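Local atomic coordinates of protein phosphotransferase ChpT (Brucella abortus, PDB entry 4QPK), a protein that acts as a homodimeric histidine phosphotransferase in the regulatory phosphorelay that controls growth, division and intracellular survival of this pathogen in mammalian host cells. Residues B[47-52]-B[211-216]; B[59-64]-B[89-94]; B[67-72]-B[83-88]; B[93-98]-B[127-132]; B[116-121]-B[149-154]. One frame throughout, in Å; residues are numbered along the deposited sequence.

Contact 1. Residues B[47-52]-B[211-216]; sequences GALLCS and HSVQPY
This is a junction between the two domains of the monomer: Val213, on helix 213-225 of the C-terminal domain that resembles a histidine kinase catalytic domain, packs against Leu49 and Leu50 on helix 43-74 of the dimerization and histidine phosphotransfer (DHp) domain. The backbones come closest here, with the CA atoms of Leu49 and Val213 6.4 Å apart, and the side chains that meet are all apolar. Val213 sends both methyl groups to the DHp helix. The CG2 branch, which stands trans to the backbone N of Val213, lies between the two leucines, 3.7 Å from Leu49 CB and 4.0 Å from Leu50 CD2, while the side chains of Leu50 and Val213 run roughly perpendicular to each other. Leu46 of the same helix also touches Val213.

Just before Val213 in the chain, His211 meets the imidazole of His56, the phosphoryl-accepting histidine, which is unmodified here, in a T-shaped pair. The second subunit lies close by as well: its Ala105 packs on Leu49 and its Cys51 on Leu50. The other methyl of Val213 rests against main chain instead of a side chain, with CG1 3.7 Å from Leu49 O.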
# COMPACT_ATOMS: atom_id res chain seq x y z
N GLY B 47 -2.18 9.62 -1.72
CA GLY B 47 -1.62 8.33 -2.10
C GLY B 47 -0.49 7.94 -1.17
O GLY B 47 -0.41 6.79 -0.73
N ALA B 48 0.40 8.88 -0.88
CA ALA B 48 1.54 8.60 0.01
C ALA B 48 1.09 8.21 1.41
O ALA B 48 1.60 7.25 1.98
CB ALA B 48 2.48 9.81 0.07
N LEU B 49 0.14 8.96 1.98
CA LEU B 49 -0.30 8.68 3.34
C LEU B 49 -1.06 7.35 3.42
O LEU B 49 -0.91 6.61 4.39
CB LEU B 49 -1.15 9.83 3.88
CG LEU B 49 -0.32 11.09 4.13
CD1 LEU B 49 -1.22 12.25 4.53
CD2 LEU B 49 0.75 10.84 5.20
N LEU B 50 -1.87 7.04 2.41
CA LEU B 50 -2.54 5.73 2.40
C LEU B 50 -1.52 4.60 2.33
O LEU B 50 -1.64 3.60 3.04
CB LEU B 50 -3.53 5.61 1.24
CG LEU B 50 -4.80 6.45 1.34
CD1 LEU B 50 -5.60 6.35 0.04
CD2 LEU B 50 -5.65 6.01 2.51
N CYS B 51 -0.51 4.76 1.49
CA CYS B 51 0.55 3.76 1.42
C CYS B 51 1.30 3.62 2.76
O CYS B 51 1.60 2.50 3.18
CB CYS B 51 1.54 4.11 0.29
SG CYS B 51 0.87 3.74 -1.37
N SER B 52 1.59 4.74 3.42
CA SER B 52 2.24 4.69 4.73
C SER B 52 1.38 3.95 5.76
O SER B 52 1.89 3.21 6.61
CB SER B 52 2.54 6.10 5.24
OG SER B 52 3.71 6.61 4.63
N HIS B 211 -1.87 8.36 10.37
CA HIS B 211 -2.91 7.89 11.26
C HIS B 211 -4.24 8.54 10.88
O HIS B 211 -5.22 7.83 10.58
CB HIS B 211 -2.51 8.17 12.72
CG HIS B 211 -1.42 7.27 13.21
ND1 HIS B 211 -0.10 7.66 13.29
CD2 HIS B 211 -1.45 5.98 13.62
CE1 HIS B 211 0.63 6.65 13.74
NE2 HIS B 211 -0.17 5.62 13.95
N SER B 212 -4.27 9.87 10.78
CA SER B 212 -5.52 10.56 10.48
C SER B 212 -5.97 10.49 9.01
O SER B 212 -7.06 10.95 8.69
CB SER B 212 -5.41 12.03 10.90
OG SER B 212 -4.31 12.67 10.27
N VAL B 213 -5.15 9.92 8.12
CA VAL B 213 -5.56 9.82 6.72
C VAL B 213 -6.76 8.88 6.58
O VAL B 213 -7.57 9.08 5.69
CB VAL B 213 -4.40 9.34 5.80
CG1 VAL B 213 -3.98 7.90 6.08
CG2 VAL B 213 -4.77 9.49 4.31
N GLN B 214 -6.90 7.90 7.46
CA GLN B 214 -7.98 6.93 7.27
C GLN B 214 -9.36 7.56 7.56
O GLN B 214 -10.28 7.38 6.77
CB GLN B 214 -7.74 5.68 8.12
CG GLN B 214 -8.63 4.49 7.75
CD GLN B 214 -9.97 4.56 8.43
OE1 GLN B 214 -10.07 4.97 9.59
NE2 GLN B 214 -11.02 4.13 7.72
N PRO B 215 -9.51 8.30 8.68
CA PRO B 215 -10.80 8.99 8.82
C PRO B 215 -11.05 10.06 7.74
O PRO B 215 -12.19 10.21 7.30
CB PRO B 215 -10.72 9.64 10.21
CG PRO B 215 -9.30 9.50 10.65
CD PRO B 215 -8.76 8.30 9.95
N TYR B 216 -10.00 10.75 7.31
CA TYR B 216 -10.13 11.70 6.21
C TYR B 216 -10.65 10.99 4.97
O TYR B 216 -11.61 11.42 4.33
CB TYR B 216 -8.78 12.38 5.93
CG TYR B 216 -8.78 13.16 4.64
CD1 TYR B 216 -9.25 14.47 4.59
CD2 TYR B 216 -8.33 12.58 3.46
CE1 TYR B 216 -9.26 15.17 3.39
CE2 TYR B 216 -8.34 13.27 2.27
CZ TYR B 216 -8.80 14.56 2.23
OH TYR B 216 -8.80 15.24 1.03

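Contact 2. Residues B[59-64]-B[89-94]; sequences ISPIGA and ARNASA. Unlike the reference sequence in segment 59-64: Ile62 (reference Val).
Pro61 is the first residue of 59-64 to touch the facing helix, and it does so with the outer edge of its ring. Its CG stands 3.7 Å from Asn91 OD1, and its CB reaches 4.2 Å from Ala92 CB; the ring and the Asn91 side chain cross at about a right angle. Being a proline, it has no N-H to offer the preceding turn, and the helix is kinked here. It also lies five residues after His56, the position of the proline in the H-box of histidine kinase DHp domains. One residue further on, Ile62 adds a lighter touch, its CG1 coming to 4.3 Å from Ala92 CB.

The short helical segments run roughly antiparallel, their N-to-C directions 150° apart, with their axes 8.4 Å apart at closest, which the small Ala92 helps to allow; Pro61 and Ala92 have CA atoms only 5.7 Å apart. Ile62 also packs on Ser93 of the second subunit, as expected where two such hairpins pair into the four-helix bundle characteristic of a DHp dimer.

Asn91 swings CG anti to its backbone N (chi1 -175°), which brings the amide oxygen up to the CB-CG side of the proline ring. Its OD1 takes its hydrogen bond from Arg95 NE, one turn on in the same helix. What Pro61 receives from Asn91 is therefore van der Waals contact, and the amide oxygen has its polar need met within its own helix.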
# COMPACT_ATOMS: atom_id res chain seq x y z
N ILE B 59 4.07 -3.85 9.53
CA ILE B 59 5.42 -3.90 10.09
C ILE B 59 5.58 -4.94 11.21
O ILE B 59 6.55 -5.69 11.23
CB ILE B 59 5.82 -2.51 10.65
CG1 ILE B 59 6.21 -1.57 9.50
CG2 ILE B 59 6.98 -2.62 11.66
CD1 ILE B 59 6.38 -0.11 9.94
N SER B 60 4.62 -4.98 12.13
CA SER B 60 4.72 -5.91 13.25
C SER B 60 4.56 -7.38 12.84
O SER B 60 5.36 -8.21 13.26
CB SER B 60 3.69 -5.56 14.33
OG SER B 60 4.01 -4.34 14.98
N PRO B 61 3.52 -7.73 12.06
CA PRO B 61 3.46 -9.16 11.71
C PRO B 61 4.58 -9.62 10.78
O PRO B 61 5.06 -10.75 10.95
CB PRO B 61 2.09 -9.30 11.02
CG PRO B 61 1.70 -7.94 10.61
CD PRO B 61 2.30 -7.01 11.63
N ILE B 62 5.04 -8.77 9.87
CA ILE B 62 6.19 -9.17 9.05
C ILE B 62 7.45 -9.26 9.93
O ILE B 62 8.26 -10.18 9.78
CB ILE B 62 6.37 -8.22 7.85
CG1 ILE B 62 5.22 -8.46 6.86
CG2 ILE B 62 7.72 -8.46 7.16
CD1 ILE B 62 5.10 -7.45 5.73
N GLY B 63 7.61 -8.35 10.89
CA GLY B 63 8.72 -8.47 11.82
C GLY B 63 8.66 -9.75 12.63
O GLY B 63 9.69 -10.39 12.86
N ALA B 64 7.47 -10.15 13.05
CA ALA B 64 7.32 -11.38 13.84
C ALA B 64 7.65 -12.62 13.02
O ALA B 64 8.12 -13.62 13.56
CB ALA B 64 5.91 -11.49 14.43
N ALA B 89 2.06 -14.69 9.44
CA ALA B 89 1.81 -14.63 8.00
C ALA B 89 0.31 -14.51 7.71
O ALA B 89 -0.10 -13.80 6.78
CB ALA B 89 2.41 -15.86 7.29
N ARG B 90 -0.51 -15.22 8.48
CA ARG B 90 -1.96 -15.11 8.30
C ARG B 90 -2.45 -13.70 8.62
O ARG B 90 -3.30 -13.15 7.91
CB ARG B 90 -2.71 -16.14 9.16
CG ARG B 90 -4.20 -16.13 8.90
CD ARG B 90 -4.94 -17.24 9.64
NE ARG B 90 -6.37 -17.18 9.34
CZ ARG B 90 -7.27 -18.05 9.77
NH1 ARG B 90 -6.91 -19.09 10.52
NH2 ARG B 90 -8.55 -17.89 9.43
N ASN B 91 -1.89 -13.11 9.67
CA ASN B 91 -2.18 -11.73 10.05
C ASN B 91 -1.80 -10.75 8.93
O ASN B 91 -2.62 -9.95 8.50
CB ASN B 91 -1.41 -11.42 11.34
CG ASN B 91 -1.73 -10.06 11.92
OD1 ASN B 91 -1.81 -9.06 11.20
ND2 ASN B 91 -1.86 -10.00 13.24
N ALA B 92 -0.58 -10.85 8.43
CA ALA B 92 -0.11 -9.98 7.36
C ALA B 92 -1.00 -10.12 6.12
O ALA B 92 -1.41 -9.12 5.51
CB ALA B 92 1.34 -10.31 7.02
N SER B 93 -1.33 -11.36 5.78
CA SER B 93 -2.17 -11.65 4.60
C SER B 93 -3.54 -11.00 4.76
O SER B 93 -4.05 -10.37 3.84
CB SER B 93 -2.32 -13.16 4.39
OG SER B 93 -3.02 -13.44 3.18
N ALA B 94 -4.12 -11.15 5.95
CA ALA B 94 -5.46 -10.61 6.20
C ALA B 94 -5.45 -9.10 6.07
O ALA B 94 -6.37 -8.52 5.51
CB ALA B 94 -5.97 -11.02 7.58

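Contact 3. Residues B[67-72]-B[83-88]; sequences NGLELL and ALIKSS
Ile85 lays its delta methyl across the backbone of the facing helix beside Leu69: CD1 is 3.6 Å from Leu69 CD2 and 3.8 Å from Gly68 C. The two side chains cross at about a right angle, and the isoleucine CG1 sits over Gly68 CA at 3.9 Å. From its neighbouring position on the same helix, Leu84 brings CD2 to 3.8 Å from Gly68 CA, the chi1 of 176° carrying the isobutyl group over to the glycine. Gly68 is thus gripped by two branched side chains, and because it carries none itself the CA atoms of Gly68 and Ile85 can approach to 5.5 Å.

The two short segments run almost antiparallel, at 168°, near the end of the DHp hairpin where helix 43-74 turns back into helix 78-102. The second subunit completes the bundle: its Leu69 packs on Ile85, and its Glu73 forms a salt bridge with Lys86 NZ.

Between these two segments there is no polar pairing. Ser88 folds its hydroxyl back to donate to Leu84 O at 2.8 Å, tilted 33° from the carbonyl plane, an oxygen that also accepts the helical bond from Ser88 N. The contact is thus made by methyl groups laid on a glycine backbone: it rests on close fit and van der Waals attraction, not on polar pairing.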
# COMPACT_ATOMS: atom_id res chain seq x y z
N ASN B 67 11.26 -12.76 13.34
CA ASN B 67 11.57 -13.23 14.71
C ASN B 67 11.40 -14.73 14.87
O ASN B 67 12.21 -15.39 15.54
CB ASN B 67 10.67 -12.52 15.75
CG ASN B 67 10.90 -11.03 15.82
OD1 ASN B 67 12.00 -10.52 15.56
ND2 ASN B 67 9.84 -10.32 16.14
N GLY B 68 10.33 -15.26 14.28
CA GLY B 68 10.05 -16.68 14.32
C GLY B 68 11.17 -17.46 13.66
O GLY B 68 11.60 -18.51 14.16
N LEU B 69 11.64 -16.96 12.52
CA LEU B 69 12.75 -17.61 11.81
C LEU B 69 14.02 -17.61 12.68
O LEU B 69 14.78 -18.58 12.66
CB LEU B 69 13.02 -16.94 10.46
CG LEU B 69 11.92 -17.23 9.43
CD1 LEU B 69 12.04 -16.36 8.18
CD2 LEU B 69 11.93 -18.72 9.06
N GLU B 70 14.25 -16.52 13.42
CA GLU B 70 15.40 -16.41 14.32
C GLU B 70 15.25 -17.43 15.46
O GLU B 70 16.21 -18.11 15.83
CB GLU B 70 15.53 -14.99 14.87
CG GLU B 70 16.00 -13.94 13.84
CD GLU B 70 15.56 -12.50 14.15
OE1 GLU B 70 14.83 -12.25 15.14
OE2 GLU B 70 15.94 -11.60 13.37
N LEU B 71 14.05 -17.57 16.00
CA LEU B 71 13.83 -18.51 17.10
C LEU B 71 13.98 -19.94 16.62
O LEU B 71 14.48 -20.81 17.34
CB LEU B 71 12.45 -18.30 17.74
CG LEU B 71 12.32 -16.99 18.52
CD1 LEU B 71 10.90 -16.80 19.07
CD2 LEU B 71 13.36 -16.89 19.63
N LEU B 72 13.55 -20.17 15.39
CA LEU B 72 13.67 -21.50 14.82
C LEU B 72 15.14 -21.88 14.70
O LEU B 72 15.53 -23.00 15.05
CB LEU B 72 12.99 -21.55 13.45
CG LEU B 72 12.96 -22.92 12.80
CD1 LEU B 72 12.13 -23.91 13.59
CD2 LEU B 72 12.39 -22.75 11.41
N ALA B 83 4.56 -22.08 14.60
CA ALA B 83 3.21 -21.59 14.85
C ALA B 83 3.17 -20.07 14.77
O ALA B 83 2.23 -19.51 14.22
CB ALA B 83 2.70 -22.08 16.20
N LEU B 84 4.19 -19.41 15.32
CA LEU B 84 4.32 -17.96 15.26
C LEU B 84 4.43 -17.47 13.80
O LEU B 84 3.79 -16.49 13.41
CB LEU B 84 5.56 -17.49 16.04
CG LEU B 84 5.85 -15.99 15.95
CD1 LEU B 84 4.75 -15.16 16.63
CD2 LEU B 84 7.20 -15.67 16.54
N ILE B 85 5.24 -18.15 13.01
CA ILE B 85 5.41 -17.77 11.61
C ILE B 85 4.06 -17.90 10.91
O ILE B 85 3.64 -17.00 10.15
CB ILE B 85 6.50 -18.62 10.91
CG1 ILE B 85 7.89 -18.26 11.46
CG2 ILE B 85 6.46 -18.42 9.39
CD1 ILE B 85 8.98 -19.30 11.10
N LYS B 86 3.34 -18.98 11.20
CA LYS B 86 2.05 -19.23 10.57
C LYS B 86 1.01 -18.17 10.93
O LYS B 86 0.33 -17.64 10.05
CB LYS B 86 1.54 -20.62 10.97
CG LYS B 86 0.25 -21.02 10.23
CD LYS B 86 -0.22 -22.41 10.62
CE LYS B 86 -1.42 -22.83 9.78
NZ LYS B 86 -1.89 -24.19 10.15
N SER B 87 0.87 -17.85 12.21
CA SER B 87 -0.16 -16.89 12.58
C SER B 87 0.21 -15.47 12.14
O SER B 87 -0.66 -14.66 11.82
CB SER B 87 -0.45 -16.94 14.07
OG SER B 87 0.70 -16.62 14.83
N SER B 88 1.51 -15.16 12.11
CA SER B 88 1.95 -13.83 11.72
C SER B 88 1.77 -13.64 10.21
O SER B 88 1.41 -12.55 9.75
CB SER B 88 3.39 -13.60 12.12
OG SER B 88 3.54 -13.74 13.54

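Contact 4. Residues B[93-98]-B[127-132]; sequences SARLQF and RNEKPE
Arg95 and Glu129 meet at about a right angle, the guanidinium and carboxylate planes 85° apart, so a single carboxylate oxygen takes both bonds. Glu129 OE2 lies at the edge of the guanidinium, near its plane, 2.8 Å from Arg95 NH2 with an N-H...O angle of 150°. Arg95 NH1 adds a weak second bond to this oxygen at 3.2 Å. On the acceptor side the approach to OE2 is anti and 29° out of the carboxylate plane. The arginine chain runs extended from CG to NE, whereas the glutamate bends at chi2 to bring its carboxylate across.

Each group has a further partner: Asn91 for Arg95 NE, and Asn158 ND2 of helix 144-160 for Glu129 OE1. The salt bridge thereby joins helix 78-102 of the DHp hairpin to the loop between helix 115-126 and strand 132-136 in the kinase-like C-terminal domain.

One residue back on each segment, Asn128 brings ND2 against the helix, 3.6 Å from Ala94 CB. Its side chain is also a ligand of the bound sodium ion, whose site includes Glu124. Asn128 O lies obliquely to the guanidinium, 3.4 Å from Arg95 NH2 at too poor an angle for a hydrogen bond.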
# COMPACT_ATOMS: atom_id res chain seq x y z
N SER B 93 -1.33 -11.36 5.78
CA SER B 93 -2.17 -11.65 4.60
C SER B 93 -3.54 -11.00 4.76
O SER B 93 -4.05 -10.37 3.84
CB SER B 93 -2.32 -13.16 4.39
OG SER B 93 -3.02 -13.44 3.18
N ALA B 94 -4.12 -11.15 5.95
CA ALA B 94 -5.46 -10.61 6.20
C ALA B 94 -5.45 -9.10 6.07
O ALA B 94 -6.37 -8.52 5.51
CB ALA B 94 -5.97 -11.02 7.58
N ARG B 95 -4.39 -8.45 6.55
CA ARG B 95 -4.33 -7.00 6.48
C ARG B 95 -4.15 -6.53 5.02
O ARG B 95 -4.77 -5.56 4.61
CB ARG B 95 -3.22 -6.47 7.38
CG ARG B 95 -3.58 -6.64 8.84
CD ARG B 95 -2.55 -6.10 9.81
NE ARG B 95 -2.95 -6.50 11.15
CZ ARG B 95 -3.89 -5.88 11.86
NH1 ARG B 95 -4.50 -4.82 11.36
NH2 ARG B 95 -4.22 -6.32 13.06
N LEU B 96 -3.33 -7.24 4.25
CA LEU B 96 -3.10 -6.90 2.85
C LEU B 96 -4.37 -7.11 2.01
O LEU B 96 -4.71 -6.28 1.15
CB LEU B 96 -1.91 -7.69 2.30
CG LEU B 96 -0.57 -7.19 2.88
CD1 LEU B 96 0.53 -8.26 2.76
CD2 LEU B 96 -0.10 -5.87 2.23
N GLN B 97 -5.06 -8.22 2.23
CA GLN B 97 -6.29 -8.48 1.47
C GLN B 97 -7.38 -7.45 1.81
O GLN B 97 -8.13 -7.02 0.93
CB GLN B 97 -6.81 -9.90 1.72
CG GLN B 97 -5.91 -11.04 1.21
CD GLN B 97 -5.73 -11.01 -0.31
OE1 GLN B 97 -6.56 -10.47 -1.03
NE2 GLN B 97 -4.66 -11.63 -0.79
N PHE B 98 -7.46 -7.06 3.08
CA PHE B 98 -8.43 -6.06 3.47
C PHE B 98 -8.07 -4.72 2.83
O PHE B 98 -8.92 -4.06 2.24
CB PHE B 98 -8.49 -5.96 5.00
CG PHE B 98 -9.55 -5.01 5.50
CD1 PHE B 98 -9.26 -3.66 5.64
CD2 PHE B 98 -10.81 -5.48 5.86
CE1 PHE B 98 -10.23 -2.78 6.10
CE2 PHE B 98 -11.78 -4.59 6.34
CZ PHE B 98 -11.48 -3.24 6.45
N ARG B 127 -10.56 -11.42 12.55
CA ARG B 127 -9.93 -12.52 13.27
C ARG B 127 -8.68 -12.03 14.01
O ARG B 127 -8.31 -12.58 15.06
CB ARG B 127 -9.56 -13.64 12.31
CG ARG B 127 -10.71 -14.48 11.86
CD ARG B 127 -10.20 -15.78 11.25
NE ARG B 127 -9.31 -16.49 12.16
CZ ARG B 127 -9.68 -17.52 12.92
NH1 ARG B 127 -10.93 -17.97 12.88
NH2 ARG B 127 -8.79 -18.11 13.71
N ASN B 128 -8.02 -11.00 13.47
CA ASN B 128 -6.86 -10.39 14.11
C ASN B 128 -7.15 -9.06 14.80
O ASN B 128 -6.26 -8.22 14.94
CB ASN B 128 -5.73 -10.18 13.10
CG ASN B 128 -5.36 -11.45 12.38
OD1 ASN B 128 -4.72 -12.33 12.94
ND2 ASN B 128 -5.75 -11.54 11.12
N GLU B 129 -8.41 -8.83 15.16
CA GLU B 129 -8.75 -7.65 15.93
C GLU B 129 -9.52 -8.07 17.19
O GLU B 129 -9.99 -9.21 17.29
CB GLU B 129 -9.58 -6.66 15.11
CG GLU B 129 -8.81 -6.05 13.94
CD GLU B 129 -7.70 -5.11 14.37
OE1 GLU B 129 -7.89 -4.35 15.35
OE2 GLU B 129 -6.63 -5.11 13.72
N LYS B 130 -9.64 -7.15 18.14
CA LYS B 130 -10.28 -7.43 19.42
C LYS B 130 -11.78 -7.74 19.33
O LYS B 130 -12.24 -8.70 19.93
CB LYS B 130 -10.09 -6.26 20.38
CG LYS B 130 -8.67 -6.04 20.87
CD LYS B 130 -8.60 -4.75 21.67
CE LYS B 130 -7.33 -4.65 22.49
NZ LYS B 130 -7.27 -3.36 23.23
N PRO B 131 -12.56 -6.92 18.60
CA PRO B 131 -14.00 -7.15 18.77
C PRO B 131 -14.53 -8.45 18.17
O PRO B 131 -13.98 -8.97 17.20
CB PRO B 131 -14.63 -5.94 18.05
CG PRO B 131 -13.61 -5.49 17.09
CD PRO B 131 -12.28 -5.76 17.72
N GLU B 132 -15.61 -8.95 18.75
CA GLU B 132 -16.37 -10.02 18.14
C GLU B 132 -17.08 -9.41 16.94
O GLU B 132 -17.75 -8.40 17.07
CB GLU B 132 -17.39 -10.63 19.12

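Contact 5. Residues B[116-121]-B[149-154]; sequences GDAQNV and LLLNML
Apolar contacts join these two helices where Leu151 meets Ala118 and Val121. Leu151 divides its two methyls between partners one turn apart: CD2 lies 4.1 Å from Ala118 CB, and CD1 comes to 4.3 Å from Val121 CG2. Its CG is placed anti to the carbonyl carbon (chi1 -69°), and the fork of methyls then points at the other helix. The CA atoms of Ala118 and Leu151 are 7.2 Å apart.

There is one side-chain-to-backbone touch as well, Leu151 CD2 resting 3.9 Å from Ala118 O. Val121 and Leu151 also pack on Ile101, where the end of the DHp helix 78-102 comes in.

Polar bonding lies on another side of helix 144-160. Asn152 ND2 donates to Lys148 O within its own helix and to Ala102 O, and its OD1 accepts from Gln214 NE2, the last two linking it to helices 78-102 and 213-225.

Toward the sheet, Leu150 packs on Trp135, Phe180 and Ile182, and Trp135 also touches Ala118. Helices 115-126 and 144-160 thus pack side by side on one face of a mixed sheet, an alpha/beta sandwich like that of the catalytic and ATP-binding domain of histidine kinases, though ChpT lacks the regions needed to bind ATP.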
# COMPACT_ATOMS: atom_id res chain seq x y z
N GLY B 116 -19.92 -9.71 -1.09
CA GLY B 116 -19.45 -11.01 -0.62
C GLY B 116 -17.93 -10.99 -0.44
O GLY B 116 -17.39 -11.56 0.51
N ASP B 117 -17.23 -10.33 -1.35
CA ASP B 117 -15.77 -10.19 -1.21
C ASP B 117 -15.44 -9.30 -0.02
O ASP B 117 -14.48 -9.54 0.72
CB ASP B 117 -15.16 -9.61 -2.48
CG ASP B 117 -15.22 -10.57 -3.65
OD1 ASP B 117 -15.10 -11.80 -3.42
OD2 ASP B 117 -15.35 -10.10 -4.80
N ALA B 118 -16.22 -8.23 0.15
CA ALA B 118 -16.02 -7.34 1.29
C ALA B 118 -16.23 -8.10 2.59
O ALA B 118 -15.44 -7.97 3.53
CB ALA B 118 -16.99 -6.13 1.20
N GLN B 119 -17.30 -8.89 2.66
CA GLN B 119 -17.55 -9.67 3.87
C GLN B 119 -16.40 -10.63 4.14
O GLN B 119 -15.95 -10.79 5.29
CB GLN B 119 -18.89 -10.44 3.76
CG GLN B 119 -19.17 -11.27 5.00
CD GLN B 119 -20.51 -11.98 4.96
OE1 GLN B 119 -21.22 -11.91 3.96
NE2 GLN B 119 -20.85 -12.67 6.04
N ASN B 120 -15.89 -11.28 3.09
CA ASN B 120 -14.78 -12.22 3.30
C ASN B 120 -13.53 -11.55 3.87
O ASN B 120 -12.96 -12.03 4.85
CB ASN B 120 -14.44 -12.93 2.00
CG ASN B 120 -15.48 -13.98 1.62
OD1 ASN B 120 -16.25 -14.44 2.46
ND2 ASN B 120 -15.49 -14.37 0.35
N VAL B 121 -13.10 -10.43 3.27
CA VAL B 121 -11.85 -9.84 3.75
C VAL B 121 -12.07 -9.19 5.11
O VAL B 121 -11.17 -9.15 5.93
CB VAL B 121 -11.22 -8.82 2.73
CG1 VAL B 121 -10.93 -9.51 1.40
CG2 VAL B 121 -12.11 -7.56 2.53
N LEU B 149 -16.36 2.71 1.23
CA LEU B 149 -16.86 3.46 2.38
C LEU B 149 -17.24 2.48 3.52
O LEU B 149 -16.83 2.67 4.66
CB LEU B 149 -18.05 4.33 2.00
CG LEU B 149 -18.83 4.92 3.18
CD1 LEU B 149 -17.95 5.88 3.98
CD2 LEU B 149 -20.10 5.62 2.67
N LEU B 150 -18.00 1.44 3.17
CA LEU B 150 -18.41 0.44 4.14
C LEU B 150 -17.21 -0.14 4.90
O LEU B 150 -17.20 -0.16 6.14
CB LEU B 150 -19.20 -0.68 3.43
CG LEU B 150 -19.55 -1.96 4.20
CD1 LEU B 150 -20.38 -1.67 5.43
CD2 LEU B 150 -20.26 -2.94 3.28
N LEU B 151 -16.19 -0.61 4.18
CA LEU B 151 -15.03 -1.21 4.84
C LEU B 151 -14.28 -0.18 5.70
O LEU B 151 -13.77 -0.52 6.76
CB LEU B 151 -14.08 -1.84 3.82
CG LEU B 151 -14.63 -3.08 3.12
CD1 LEU B 151 -13.60 -3.56 2.09
CD2 LEU B 151 -14.90 -4.20 4.12
N ASN B 152 -14.21 1.06 5.24
CA ASN B 152 -13.54 2.08 6.04
C ASN B 152 -14.32 2.45 7.30
O ASN B 152 -13.74 2.79 8.32
CB ASN B 152 -13.26 3.32 5.19
CG ASN B 152 -11.96 3.19 4.41
OD1 ASN B 152 -10.89 3.52 4.92
ND2 ASN B 152 -12.05 2.66 3.20
N MET B 153 -15.64 2.36 7.23
CA MET B 153 -16.47 2.55 8.41
C MET B 153 -16.20 1.45 9.45
O MET B 153 -16.34 1.69 10.64
CB MET B 153 -17.96 2.57 8.02
CG MET B 153 -18.35 3.84 7.31
SD MET B 153 -20.06 3.86 6.75
CE MET B 153 -20.99 4.01 8.27
N LEU B 154 -15.83 0.24 9.01
CA LEU B 154 -15.46 -0.81 9.97
C LEU B 154 -14.24 -0.39 10.77
O LEU B 154 -14.13 -0.68 11.96
CB LEU B 154 -15.15 -2.13 9.27
CG LEU B 154 -16.19 -2.65 8.29
CD1 LEU B 154 -15.80 -4.06 7.84
CD2 LEU B 154 -17.57 -2.62 8.93

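Contacts 2 and 3 both tie helix 43-74 to helix 78-102 within the DHp hairpin, their centres 10 Å apart. Contact 2 is buried, while contact 3, about 26 Å from the chain centre, is more open at its edges. Contacts 1 and 4 join this hairpin to the C-terminal domain, from helix 43-74 and helix 78-102 respectively: the first is buried and made by apolar side chains, the second partly buried, charged and next to the sodium site. Contact 5 belongs to the core of the C-terminal domain; it meets contact 1 through Gln214 and Asn152, and contact 4 through Phe98. It alone is untouched by the second subunit.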